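Local coordinates for nitroreductase-like family protein (Bacillus cereus, PDB 2I7H), which belongs to the nitroreductase-like family of flavoproteins and binds flavin mononucleotide (FMN), at residues A[79-82]-A[83-86]. Numbering follows the deposited sequence.
Sequences AKRG and KILS
K80 and I84, one turn apart on helix 75-90, are joined through a water rather than directly. The water donates to K80 O at 2.9 Å and accepts from I84 N at 2.9 Å, taking the place of the usual i to i+4 bond. The helix kinks here, where the amides of K83 and I84 lack bonds to the turn before, and the water bridges the gap at I84. K80 itself, with its long charged chain, suits that outer surface.

Regular bonding resumes at R81, whose O receives L85 N at 2.8 Å. R81 also reaches along the helix with its side chain: a bend at chi3 (41°) helps bring NH2 to 3.6 Å from L85 CD1, so that the guanidinium end lies obliquely by that methyl. The aliphatic part of R81 keeps apolar company too, CG lying 4.3 Å from I84 CG2, and F73 touches both R81 and L85. In this nitroreductase-like fold, an antiparallel sheet with helices packed around it, helix 75-90 lies toward the outside and rests on helix 62-71. L85 makes that join by meeting V69, and a branched apolar residue fits the buried side.

G82 is buried, and its lack of a side chain probably suits that position beside the opened turn. Its O accepts S86 N at 2.9 Å. S86, small enough for close helix packing, lies against V66, while K83, the residue after G82, sends NZ outward to a salt bridge with D87.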
loop_
_atom_site.group_PDB
_atom_site.type_symbol
_atom_site.label_atom_id
_atom_site.label_comp_id
_atom_site.label_asym_id
_atom_site.label_seq_id
_atom_site.Cartn_x
_atom_site.Cartn_y
_atom_site.Cartn_z
ATOM N N ALA A 79 9.258 -32.535 2.881
ATOM C CA ALA A 79 9.834 -33.255 4.006
ATOM C C ALA A 79 10.355 -32.289 5.062
ATOM O O ALA A 79 10.237 -32.544 6.257
ATOM C CB ALA A 79 10.942 -34.199 3.532
ATOM N N LYS A 80 10.896 -31.163 4.599
ATOM C CA LYS A 80 11.489 -30.145 5.473
ATOM C C LYS A 80 10.443 -29.323 6.238
ATOM O O LYS A 80 10.536 -29.167 7.453
ATOM C CB LYS A 80 12.389 -29.224 4.655
ATOM C CG LYS A 80 13.750 -28.957 5.256
ATOM C CD LYS A 80 14.465 -27.846 4.457
ATOM C CE LYS A 80 16.008 -27.927 4.555
ATOM N NZ LYS A 80 16.571 -29.258 4.129
ATOM N N ARG A 81 9.429 -28.835 5.530
ATOM C CA ARG A 81 8.524 -27.851 6.103
ATOM C C ARG A 81 7.054 -28.286 6.238
ATOM O O ARG A 81 6.257 -27.582 6.843
ATOM C CB ARG A 81 8.652 -26.534 5.333
ATOM C CG ARG A 81 8.458 -25.302 6.221
ATOM C CD ARG A 81 9.279 -24.099 5.712
ATOM N NE ARG A 81 9.256 -23.951 4.252
ATOM C CZ ARG A 81 8.441 -23.126 3.598
ATOM N NH1 ARG A 81 8.493 -23.043 2.271
ATOM N NH2 ARG A 81 7.571 -22.388 4.274
ATOM N N GLY A 82 6.708 -29.439 5.676
ATOM C CA GLY A 82 5.327 -29.902 5.623
ATOM C C GLY A 82 4.594 -29.846 6.947
ATOM O O GLY A 82 3.623 -29.090 7.095
ATOM N N LYS A 83 5.066 -30.626 7.915
ATOM C CA LYS A 83 4.423 -30.684 9.227
ATOM C C LYS A 83 4.498 -29.359 10.008
ATOM O O LYS A 83 3.489 -28.902 10.542
ATOM C CB LYS A 83 4.972 -31.836 10.072
ATOM C CG LYS A 83 3.906 -32.449 10.945
ATOM C CD LYS A 83 4.401 -32.696 12.345
ATOM C CE LYS A 83 3.218 -32.961 13.263
ATOM N NZ LYS A 83 3.407 -32.343 14.613
ATOM N N ILE A 84 5.697 -28.777 10.075
ATOM C CA ILE A 84 5.922 -27.437 10.617
ATOM C C ILE A 84 4.839 -26.463 10.150
ATOM O O ILE A 84 4.169 -25.800 10.955
ATOM C CB ILE A 84 7.325 -26.867 10.151
ATOM C CG1 ILE A 84 8.515 -27.632 10.778
ATOM C CG2 ILE A 84 7.438 -25.351 10.396
ATOM C CD1 ILE A 84 8.373 -27.974 12.269
ATOM N N LEU A 85 4.685 -26.394 8.836
ATOM C CA LEU A 85 3.867 -25.396 8.207
ATOM C C LEU A 85 2.388 -25.705 8.401
ATOM O O LEU A 85 1.611 -24.823 8.763
ATOM C CB LEU A 85 4.262 -25.287 6.739
ATOM C CG LEU A 85 3.462 -24.332 5.890
ATOM C CD1 LEU A 85 4.327 -23.772 4.801
ATOM C CD2 LEU A 85 2.241 -25.094 5.346
ATOM N N SER A 86 2.015 -26.960 8.193
ATOM C CA SER A 86 0.678 -27.460 8.529
ATOM C C SER A 86 0.248 -27.119 9.967
ATOM O O SER A 86 -0.874 -26.678 10.195
ATOM C CB SER A 86 0.615 -28.967 8.316
ATOM O OG SER A 86 -0.706 -29.449 8.498
HETATM O O HOH W 1 8.085 -29.948 8.802
#